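Local coordinates for protein C2 toxin component I (Clostridium botulinum, PDB 2J3Z) that serves as the enzymatic component of the binary C2 toxin, an ADP-ribosyltransferase that modifies actin inside the target cell, at residues 365-370 against 421-426; 218-223 against 296-301; 19-24 against 183-188. The protein carries 1 engineered substitution. All blocks are in the same frame, centred on the assembly; numbering follows the deposited sequence.

Contact 1. Residues 365-370 against 421-426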
loop_
_atom_site.group_PDB
_atom_site.type_symbol
_atom_site.label_atom_id
_atom_site.label_comp_id
_atom_site.label_asym_id
_atom_site.label_seq_id
_atom_site.Cartn_x
_atom_site.Cartn_y
_atom_site.Cartn_z
ATOM N N PHE A 365 -4.771 7.743 -4.675
ATOM C CA PHE A 365 -5.219 7.615 -3.301
ATOM C C PHE A 365 -5.496 6.133 -2.964
ATOM O O PHE A 365 -6.306 5.463 -3.632
ATOM C CB PHE A 365 -6.510 8.387 -3.095
ATOM C CG PHE A 365 -6.336 9.870 -2.939
ATOM C CD1 PHE A 365 -5.649 10.400 -1.840
ATOM C CD2 PHE A 365 -6.903 10.743 -3.869
ATOM C CE1 PHE A 365 -5.518 11.783 -1.682
ATOM C CE2 PHE A 365 -6.761 12.132 -3.722
ATOM C CZ PHE A 365 -6.076 12.645 -2.624
ATOM N N ARG A 366 -4.820 5.634 -1.942
ATOM C CA ARG A 366 -5.049 4.296 -1.436
ATOM C C ARG A 366 -5.720 4.512 -0.080
ATOM O O ARG A 366 -5.069 4.870 0.923
ATOM C CB ARG A 366 -3.740 3.515 -1.342
ATOM C CG ARG A 366 -3.844 2.136 -0.735
ATOM C CD ARG A 366 -2.508 1.336 -0.893
ATOM N NE ARG A 366 -2.598 0.032 -0.257
ATOM C CZ ARG A 366 -2.243 -0.230 1.007
ATOM N NH1 ARG A 366 -1.744 0.737 1.779
ATOM N NH2 ARG A 366 -2.380 -1.467 1.511
ATOM N N LEU A 367 -7.037 4.276 -0.087
ATOM C CA LEU A 367 -7.949 4.737 0.954
ATOM C C LEU A 367 -8.353 3.625 1.863
ATOM O O LEU A 367 -8.885 2.624 1.418
ATOM C CB LEU A 367 -9.222 5.302 0.314
ATOM C CG LEU A 367 -9.413 6.776 -0.069
ATOM C CD1 LEU A 367 -8.189 7.709 0.056
ATOM C CD2 LEU A 367 -10.004 6.839 -1.445
ATOM N N ARG A 368 -8.105 3.823 3.148
ATOM C CA ARG A 368 -8.556 2.900 4.150
ATOM C C ARG A 368 -9.967 3.316 4.508
ATOM O O ARG A 368 -10.179 4.367 5.134
ATOM C CB ARG A 368 -7.657 2.922 5.401
ATOM C CG ARG A 368 -8.012 1.798 6.393
ATOM C CD ARG A 368 -7.161 1.739 7.673
ATOM N NE ARG A 368 -5.733 1.634 7.374
ATOM C CZ ARG A 368 -4.783 2.420 7.901
ATOM N NH1 ARG A 368 -3.495 2.254 7.569
ATOM N NH2 ARG A 368 -5.108 3.368 8.776
ATOM N N LEU A 369 -10.928 2.493 4.105
ATOM C CA LEU A 369 -12.296 2.738 4.509
ATOM C C LEU A 369 -12.553 1.915 5.746
ATOM O O LEU A 369 -12.405 0.701 5.703
ATOM C CB LEU A 369 -13.258 2.349 3.387
ATOM C CG LEU A 369 -12.882 2.853 1.999
ATOM C CD1 LEU A 369 -13.781 2.210 0.911
ATOM C CD2 LEU A 369 -12.802 4.410 1.892
ATOM N N SER A 370 -12.928 2.584 6.845
ATOM C CA SER A 370 -13.262 1.934 8.115
ATOM C C SER A 370 -14.596 1.245 8.001
ATOM O O SER A 370 -15.451 1.710 7.272
ATOM C CB SER A 370 -13.426 2.968 9.246
ATOM O OG SER A 370 -12.231 3.660 9.509
ATOM N N ILE A 421 -0.686 7.389 -2.647
ATOM C CA ILE A 421 -0.998 8.264 -1.514
ATOM C C ILE A 421 -1.880 7.498 -0.547
ATOM O O ILE A 421 -3.088 7.340 -0.765
ATOM C CB ILE A 421 -1.684 9.555 -1.991
ATOM C CG1 ILE A 421 -0.795 10.270 -3.001
ATOM C CG2 ILE A 421 -2.039 10.466 -0.836
ATOM C CD1 ILE A 421 -1.487 11.488 -3.664
ATOM N N ASP A 422 -1.258 7.006 0.523
ATOM C CA ASP A 422 -1.967 6.347 1.594
ATOM C C ASP A 422 -2.736 7.329 2.462
ATOM O O ASP A 422 -2.142 8.216 3.091
ATOM C CB ASP A 422 -0.990 5.548 2.456
ATOM C CG ASP A 422 -0.652 4.212 1.836
ATOM O OD1 ASP A 422 -1.609 3.510 1.446
ATOM O OD2 ASP A 422 0.547 3.863 1.744
ATOM N N ALA A 423 -4.061 7.153 2.500
ATOM C CA ALA A 423 -4.910 7.963 3.353
ATOM C C ALA A 423 -6.025 7.120 3.949
ATOM O O ALA A 423 -6.437 6.094 3.369
ATOM C CB ALA A 423 -5.508 9.188 2.571
ATOM N N GLU A 424 -6.469 7.586 5.111
ATOM C CA GLU A 424 -7.676 7.144 5.774
ATOM C C GLU A 424 -8.882 7.998 5.403
ATOM O O GLU A 424 -8.832 9.231 5.508
ATOM C CB GLU A 424 -7.503 7.301 7.268
ATOM C CG GLU A 424 -6.483 6.368 7.877
ATOM C CD GLU A 424 -6.469 6.499 9.382
ATOM O OE1 GLU A 424 -7.554 6.527 10.026
ATOM O OE2 GLU A 424 -5.358 6.587 9.913
ATOM N N GLY A 425 -9.962 7.338 4.982
ATOM C CA GLY A 425 -11.240 7.995 4.779
ATOM C C GLY A 425 -11.797 8.352 6.135
ATOM O O GLY A 425 -11.954 7.470 6.969
ATOM N N ILE A 426 -12.070 9.640 6.356
ATOM C CA ILE A 426 -12.601 10.170 7.640
ATOM C C ILE A 426 -13.899 10.930 7.362
ATOM O O ILE A 426 -13.955 11.744 6.424
ATOM C CB ILE A 426 -11.620 11.149 8.339
ATOM C CG1 ILE A 426 -10.230 10.519 8.528
ATOM C CG2 ILE A 426 -12.163 11.565 9.686
ATOM C CD1 ILE A 426 -9.267 11.340 9.409
HETATM O O HOH W 1 -4.066 3.412 2.985
HETATM O O HOH W 2 -13.579 5.441 6.603
#
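Arg366 reaches Asp422 because its CG stands anti to the backbone N (chi1 176°) and the chain then runs extended to NE, carrying the guanidinium alongside the neighbouring aspartate. Asp422 turns its CG beside its own backbone N (chi1 -81°), which swings the carboxylate back toward the arginine. NH1 of Arg366 meets OD1 of Asp422 at 2.8 Å, with the oxygen at the edge of the guanidinium and close to its plane. The acceptor is approached on its syn side but clearly out of the carboxylate plane, the two flat groups being steeply inclined at 77°. A water donates to both OD1 of Asp422 and the backbone O of Arg366, the latter at 2.7 Å, so side-chain pairing and strand backbone are tied together. Further salt bridges from Arg366 to Glu218 and Asp220, and from Asp422 OD2 to Arg402, would balance the charges of this cluster.

One step along, Arg368 bends at chi3 and lays NH2 beside Glu424, 3.4 Å from OE2 in a looser salt bridge; Gln139 holds both partners more firmly. The alternate side chains lie on the other face of the sheet, where Phe365 CD1 touches Ile421 CG2 at 3.7 Å and Leu367 CD1 reaches Ala423 CB at 4.0 Å.

The backbones pair in register, with Arg366 N bonded to Ile421 O at 2.7 Å and Ala423 N returning to Arg366 O at 3.0 Å. Arg368 repeats the scheme with Ala423 O and Gly425 N, each arginine thus straddling the residue opposite it. This alternation identifies two parallel neighbours, here strands 363-369 and 414-426 in the five-stranded mixed sheet of the C-terminal ADP-ribosyltransferase domain.

Contact 2. Residues 218-223 against 296-301. With SO4 (sulfate ion), chain M.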
loop_
_atom_site.group_PDB
_atom_site.type_symbol
_atom_site.label_atom_id
_atom_site.label_comp_id
_atom_site.label_asym_id
_atom_site.label_seq_id
_atom_site.Cartn_x
_atom_site.Cartn_y
_atom_site.Cartn_z
ATOM N N GLU A 218 -3.701 -6.029 5.212
ATOM C CA GLU A 218 -4.919 -5.295 4.866
ATOM C C GLU A 218 -5.662 -6.026 3.754
ATOM O O GLU A 218 -5.044 -6.661 2.901
ATOM C CB GLU A 218 -4.562 -3.880 4.403
ATOM C CG GLU A 218 -4.015 -3.031 5.539
ATOM C CD GLU A 218 -3.829 -1.566 5.174
ATOM O OE1 GLU A 218 -4.613 -0.709 5.643
ATOM O OE2 GLU A 218 -2.880 -1.278 4.423
ATOM N N LEU A 219 -6.988 -5.922 3.782
ATOM C CA LEU A 219 -7.836 -6.333 2.689
ATOM C C LEU A 219 -7.686 -5.354 1.518
ATOM O O LEU A 219 -8.303 -4.281 1.493
ATOM C CB LEU A 219 -9.280 -6.455 3.152
ATOM C CG LEU A 219 -10.294 -6.995 2.144
ATOM C CD1 LEU A 219 -9.893 -8.390 1.678
ATOM C CD2 LEU A 219 -11.683 -6.990 2.755
ATOM N N ASP A 220 -6.862 -5.753 0.548
ATOM C CA ASP A 220 -6.457 -4.881 -0.533
ATOM C C ASP A 220 -6.328 -5.717 -1.798
ATOM O O ASP A 220 -5.610 -6.720 -1.819
ATOM C CB ASP A 220 -5.110 -4.219 -0.173
ATOM C CG ASP A 220 -4.638 -3.184 -1.180
ATOM O OD1 ASP A 220 -5.199 -3.034 -2.306
ATOM O OD2 ASP A 220 -3.645 -2.520 -0.820
ATOM N N PHE A 221 -7.023 -5.287 -2.852
ATOM C CA PHE A 221 -7.059 -6.060 -4.091
ATOM C C PHE A 221 -6.126 -5.521 -5.165
ATOM O O PHE A 221 -6.056 -6.073 -6.249
ATOM C CB PHE A 221 -8.509 -6.157 -4.579
ATOM C CG PHE A 221 -9.424 -6.795 -3.571
ATOM C CD1 PHE A 221 -10.387 -6.034 -2.905
ATOM C CD2 PHE A 221 -9.280 -8.156 -3.245
ATOM C CE1 PHE A 221 -11.230 -6.613 -1.962
ATOM C CE2 PHE A 221 -10.107 -8.744 -2.273
ATOM C CZ PHE A 221 -11.097 -7.964 -1.640
ATOM N N TYR A 222 -5.384 -4.463 -4.834
ATOM C CA TYR A 222 -4.479 -3.797 -5.781
ATOM C C TYR A 222 -5.137 -3.580 -7.154
ATOM O O TYR A 222 -6.252 -3.040 -7.228
ATOM C CB TYR A 222 -3.144 -4.567 -5.840
ATOM C CG TYR A 222 -2.505 -4.557 -4.473
ATOM C CD1 TYR A 222 -1.917 -3.386 -3.984
ATOM C CD2 TYR A 222 -2.519 -5.700 -3.643
ATOM C CE1 TYR A 222 -1.321 -3.335 -2.708
ATOM C CE2 TYR A 222 -1.932 -5.657 -2.353
ATOM C CZ TYR A 222 -1.341 -4.462 -1.904
ATOM O OH TYR A 222 -0.754 -4.366 -0.657
ATOM N N ASN A 223 -4.483 -4.009 -8.230
ATOM C CA ASN A 223 -5.026 -3.780 -9.579
ATOM C C ASN A 223 -5.998 -4.857 -10.048
ATOM O O ASN A 223 -6.713 -4.667 -11.036
ATOM C CB ASN A 223 -3.887 -3.568 -10.606
ATOM C CG ASN A 223 -2.911 -4.720 -10.634
ATOM O OD1 ASN A 223 -2.816 -5.497 -9.675
ATOM N ND2 ASN A 223 -2.165 -4.842 -11.733
ATOM N N ILE A 296 -9.200 -1.500 1.548
ATOM C CA ILE A 296 -8.582 -0.528 0.678
ATOM C C ILE A 296 -9.372 -0.402 -0.635
ATOM O O ILE A 296 -9.734 -1.416 -1.287
ATOM C CB ILE A 296 -7.094 -0.856 0.412
ATOM C CG1 ILE A 296 -6.357 -1.150 1.726
ATOM C CG2 ILE A 296 -6.421 0.273 -0.328
ATOM C CD1 ILE A 296 -6.133 0.079 2.613
ATOM N N ALA A 297 -9.654 0.852 -0.990
ATOM C CA ALA A 297 -10.268 1.181 -2.258
ATOM C C ALA A 297 -9.417 2.307 -2.831
ATOM O O ALA A 297 -8.652 2.945 -2.114
ATOM C CB ALA A 297 -11.705 1.575 -2.092
ATOM N N TYR A 298 -9.539 2.518 -4.130
ATOM C CA TYR A 298 -8.643 3.394 -4.878
ATOM C C TYR A 298 -9.375 4.497 -5.621
ATOM O O TYR A 298 -10.471 4.278 -6.169
ATOM C CB TYR A 298 -7.872 2.540 -5.896
ATOM C CG TYR A 298 -6.882 1.622 -5.234
ATOM C CD1 TYR A 298 -7.212 0.309 -4.903
ATOM C CD2 TYR A 298 -5.607 2.081 -4.918
ATOM C CE1 TYR A 298 -6.275 -0.524 -4.274
ATOM C CE2 TYR A 298 -4.674 1.268 -4.323
ATOM C CZ TYR A 298 -4.991 -0.025 -3.991
ATOM O OH TYR A 298 -4.005 -0.796 -3.380
ATOM N N ARG A 299 -8.735 5.658 -5.668
ATOM C CA ARG A 299 -9.226 6.789 -6.437
ATOM C C ARG A 299 -8.040 7.464 -7.104
ATOM O O ARG A 299 -7.237 8.112 -6.441
ATOM C CB ARG A 299 -9.950 7.795 -5.523
ATOM C CG ARG A 299 -10.574 8.946 -6.237
ATOM C CD ARG A 299 -11.458 9.815 -5.286
ATOM N NE ARG A 299 -11.742 11.100 -5.936
ATOM C CZ ARG A 299 -12.642 11.299 -6.897
ATOM N NH1 ARG A 299 -12.777 12.508 -7.423
ATOM N NH2 ARG A 299 -13.395 10.299 -7.333
ATOM N N ARG A 300 -7.922 7.308 -8.413
ATOM C CA ARG A 300 -6.886 8.010 -9.158
ATOM C C ARG A 300 -7.409 9.397 -9.538
ATOM O O ARG A 300 -8.549 9.534 -10.033
ATOM C CB ARG A 300 -6.471 7.198 -10.399
ATOM C CG ARG A 300 -5.681 5.906 -10.090
ATOM C CD ARG A 300 -5.229 5.192 -11.358
ATOM N NE ARG A 300 -4.178 4.204 -11.065
ATOM C CZ ARG A 300 -2.865 4.403 -11.253
ATOM N NH1 ARG A 300 -2.410 5.548 -11.769
ATOM N NH2 ARG A 300 -1.998 3.439 -10.929
ATOM N N VAL A 301 -6.575 10.413 -9.310
ATOM C CA VAL A 301 -6.887 11.815 -9.638
ATOM C C VAL A 301 -5.679 12.502 -10.281
ATOM O O VAL A 301 -4.571 11.943 -10.298
ATOM C CB VAL A 301 -7.380 12.659 -8.379
ATOM C CG1 VAL A 301 -8.587 12.034 -7.708
ATOM C CG2 VAL A 301 -6.238 12.904 -7.350
HETATM S S SO4 M . -14.962 13.021 -10.368
HETATM O O1 SO4 M . -14.498 13.778 -9.207
HETATM O O2 SO4 M . -13.844 12.411 -11.103
HETATM O O3 SO4 M . -15.836 11.935 -9.895
HETATM O O4 SO4 M . -15.649 13.923 -11.294
HETATM O O HOH W 3 -8.783 -2.913 -3.086
#
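Tyr298 and Asp220 cross at about a right angle, the tyrosine hydroxyl meeting the end of the carboxylate while OD1 lies at the edge of the phenol ring. OH of Tyr298 donates to OD1 of Asp220 at 2.8 Å, on the syn lone pair of that oxygen. The same oxygen also accepts the backbone N of Tyr222 at 2.9 Å, from above the carboxylate plane, closing an Asx turn. That turn sets the carboxylate over the Tyr222 ring, with CG of Asp220 3.5 Å above its centre. Ile296 runs obliquely past the acids, its CD1 touching OE1 of Glu218 at 3.5 Å and its CB packing on the Asp220 carboxyl carbon; Thr142, Arg366 and Arg368 hold the Glu218 carboxylate. Its backbone N gives Leu219 O a straight bond of 2.9 Å, and a water joins Ile296 O to Phe221 N. Farther along, Arg299 offers NH1 to sulfate O1 at 2.8 Å; Arg265 binds the same ion, probably from the crystallisation liquor. With two donors on OD1 and Arg366 on OD2, Asp220 is probably ionised; its OD1 joins the loop after strand 206-216 to Tyr298 of strand 295-301, and its OD2 to Arg366 of the next strand.

Contact 3. Residues 19-24 against 183-188. With SO4 (sulfate ion), chain N.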
loop_
_atom_site.group_PDB
_atom_site.type_symbol
_atom_site.label_atom_id
_atom_site.label_comp_id
_atom_site.label_asym_id
_atom_site.label_seq_id
_atom_site.Cartn_x
_atom_site.Cartn_y
_atom_site.Cartn_z
ATOM N N LYS A 19 24.130 -18.967 11.090
ATOM C CA LYS A 19 24.822 -19.369 9.850
ATOM C C LYS A 19 24.603 -20.839 9.452
ATOM O O LYS A 19 24.350 -21.139 8.277
ATOM C CB LYS A 19 26.328 -19.099 9.958
ATOM C CG LYS A 19 26.757 -17.644 9.829
ATOM C CD LYS A 19 27.000 -17.243 8.370
ATOM C CE LYS A 19 25.773 -16.593 7.745
ATOM N NZ LYS A 19 25.948 -16.422 6.289
ATOM N N LYS A 20 24.698 -21.740 10.429
ATOM C CA LYS A 20 24.531 -23.176 10.189
ATOM C C LYS A 20 23.087 -23.477 9.765
ATOM O O LYS A 20 22.863 -24.149 8.762
ATOM C CB LYS A 20 24.919 -23.980 11.426
ATOM C CG LYS A 20 25.066 -25.467 11.174
ATOM C CD LYS A 20 25.862 -26.147 12.312
ATOM C CE LYS A 20 26.436 -27.498 11.881
ATOM N NZ LYS A 20 27.714 -27.879 12.618
ATOM N N TRP A 21 22.122 -22.952 10.517
ATOM C CA TRP A 21 20.724 -23.097 10.195
ATOM C C TRP A 21 20.401 -22.511 8.804
ATOM O O TRP A 21 19.647 -23.109 8.008
ATOM C CB TRP A 21 19.904 -22.373 11.262
ATOM C CG TRP A 21 18.426 -22.609 11.135
ATOM C CD1 TRP A 21 17.718 -23.659 11.668
ATOM C CD2 TRP A 21 17.466 -21.791 10.438
ATOM N NE1 TRP A 21 16.389 -23.536 11.350
ATOM C CE2 TRP A 21 16.204 -22.407 10.595
ATOM C CE3 TRP A 21 17.550 -20.600 9.705
ATOM C CZ2 TRP A 21 15.040 -21.877 10.051
ATOM C CZ3 TRP A 21 16.401 -20.078 9.158
ATOM C CH2 TRP A 21 15.151 -20.717 9.333
ATOM N N GLY A 22 20.969 -21.331 8.537
ATOM C CA GLY A 22 20.708 -20.584 7.318
ATOM C C GLY A 22 21.188 -21.291 6.073
ATOM O O GLY A 22 20.518 -21.247 5.034
ATOM N N LYS A 23 22.343 -21.943 6.182
ATOM C CA LYS A 23 22.993 -22.624 5.059
ATOM C C LYS A 23 22.195 -23.863 4.629
ATOM O O LYS A 23 21.883 -24.026 3.445
ATOM C CB LYS A 23 24.424 -23.006 5.440
ATOM C CG LYS A 23 25.220 -23.689 4.345
ATOM C CD LYS A 23 26.614 -24.036 4.863
ATOM C CE LYS A 23 27.534 -24.476 3.726
ATOM N NZ LYS A 23 28.845 -24.897 4.278
ATOM N N GLU A 24 21.852 -24.714 5.600
ATOM C CA GLU A 24 21.019 -25.878 5.341
ATOM C C GLU A 24 19.658 -25.513 4.732
ATOM O O GLU A 24 19.244 -26.091 3.727
ATOM C CB GLU A 24 20.832 -26.706 6.613
ATOM C CG GLU A 24 20.307 -28.113 6.327
ATOM C CD GLU A 24 21.128 -28.859 5.257
ATOM O OE1 GLU A 24 22.387 -28.839 5.322
ATOM O OE2 GLU A 24 20.512 -29.472 4.344
ATOM N N VAL A 183 21.641 -13.796 7.854
ATOM C CA VAL A 183 20.666 -14.857 7.583
ATOM C C VAL A 183 19.266 -14.253 7.624
ATOM O O VAL A 183 18.875 -13.623 8.617
ATOM C CB VAL A 183 20.751 -16.032 8.553
ATOM C CG1 VAL A 183 19.820 -17.125 8.073
ATOM C CG2 VAL A 183 22.187 -16.571 8.645
ATOM N N SER A 184 18.506 -14.436 6.553
ATOM C CA SER A 184 17.137 -13.928 6.569
ATOM C C SER A 184 16.075 -14.835 5.932
ATOM O O SER A 184 16.380 -15.713 5.083
ATOM C CB SER A 184 17.079 -12.531 5.919
ATOM O OG SER A 184 17.382 -12.640 4.543
ATOM N N LEU A 185 14.826 -14.607 6.349
ATOM C CA LEU A 185 13.676 -15.169 5.619
ATOM C C LEU A 185 13.196 -14.199 4.558
ATOM O O LEU A 185 13.285 -12.984 4.734
ATOM C CB LEU A 185 12.503 -15.551 6.521
ATOM C CG LEU A 185 12.746 -16.259 7.863
ATOM C CD1 LEU A 185 11.418 -16.637 8.472
ATOM C CD2 LEU A 185 13.568 -17.494 7.727
ATOM N N LEU A 186 12.727 -14.748 3.442
ATOM C CA LEU A 186 11.998 -13.977 2.447
ATOM C C LEU A 186 10.531 -14.338 2.564
ATOM O O LEU A 186 10.191 -15.506 2.734
ATOM C CB LEU A 186 12.525 -14.231 1.023
ATOM C CG LEU A 186 11.971 -13.301 -0.063
ATOM C CD1 LEU A 186 12.418 -11.854 0.143
ATOM C CD2 LEU A 186 12.356 -13.801 -1.459
ATOM N N LEU A 187 9.670 -13.321 2.491
ATOM C CA LEU A 187 8.232 -13.501 2.626
ATOM C C LEU A 187 7.471 -12.775 1.527
ATOM O O LEU A 187 8.024 -11.918 0.858
ATOM C CB LEU A 187 7.769 -13.044 4.018
ATOM C CG LEU A 187 8.594 -13.520 5.236
ATOM C CD1 LEU A 187 8.348 -12.598 6.452
ATOM C CD2 LEU A 187 8.328 -14.945 5.599
ATOM N N ASN A 188 6.203 -13.139 1.356
ATOM C CA ASN A 188 5.319 -12.598 0.324
ATOM C C ASN A 188 5.142 -11.077 0.302
ATOM O O ASN A 188 5.342 -10.389 1.299
ATOM C CB ASN A 188 3.912 -13.215 0.483
ATOM C CG ASN A 188 3.791 -14.600 -0.129
ATOM O OD1 ASN A 188 4.461 -14.917 -1.100
ATOM N ND2 ASN A 188 2.906 -15.409 0.412
HETATM S S SO4 N . 0.993 -16.623 3.434
HETATM O O1 SO4 N . 0.119 -15.450 3.491
HETATM O O2 SO4 N . 2.386 -16.170 3.474
HETATM O O3 SO4 N . 0.701 -17.460 4.602
HETATM O O4 SO4 N . 0.742 -17.394 2.206
#
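Gly22 and Val183 form the tight centre of a helix-on-sheet packing in the N-terminal domain, whose sequence belongs to the ADP-ribosyltransferase exoenzyme family. Helix 15-31 lies across strand 182-187, next to the outermost strand 175-179 of the eight-stranded mixed sheet, and the local axes of the two segments are inclined at 41°. Because Gly22 has no side chain, the backbones come to 5.7 Å between Gly22 CA and Val183 CA. The CB of Val183 is directed toward the helix: its CG1 stands anti to the backbone N (chi1 -173°) and meets Gly22 CA at 3.7 Å. The second methyl, CG2, is met by the aliphatic end of Lys19, whose CE comes within 3.7 Å. Lys19 leaves the helix away from the strand, but bends at chi2 and chi3 bring that carbon back over the valine.

On the other flank, Trp21 presents the rim of its six-membered ring. CH2 of Trp21 touches CD2 of Leu185 at 3.9 Å, the methyl lying in the ring plane at the edge, and the two side chains run at about a right angle. Val183 CG1 also sits near that edge, though only at 4.5 Å from Trp21 CE3. Val176, Leu151, Ile8 and Phe10 add to the apolar surroundings of the indole.

The outer side of the helix is quite different. Lys20 and Lys23 leave the helix away from the strand and, like Glu24, are exposed, with Glu24 making a long, weak ion pair to Arg28. Beyond Leu185 the strand runs away from helix 15-31, so that Leu186 packs against Ile85 and Leu89 of helix 77-89 instead. At its far end, Asn188 ND2, also bonded to Asp173 OD1, makes a weak hydrogen bond of 3.2 Å to sulfate O2.

How the contacts relate
Contacts 1 and 2 form one continuous unit, with centres about 9 Å apart, because strand 363-369 lies between strands 295-301 and 414-426. Arg366 joins them: its NE is 2.8 Å from Asp220 OD2, and its CG packs on Ile296 CG2. Leu367 N probably bonds to Ala297 O beside it. Contact 2 continues along its strand to Arg299, which lies by the Ser-Thr-Ser segment 348-350, a family signature consistent with the catalytic region. Contact 3 belongs to the N-terminal domain, its centre about 35 Å from that of contact 1 and 32 Å from that of contact 2, and touches neither.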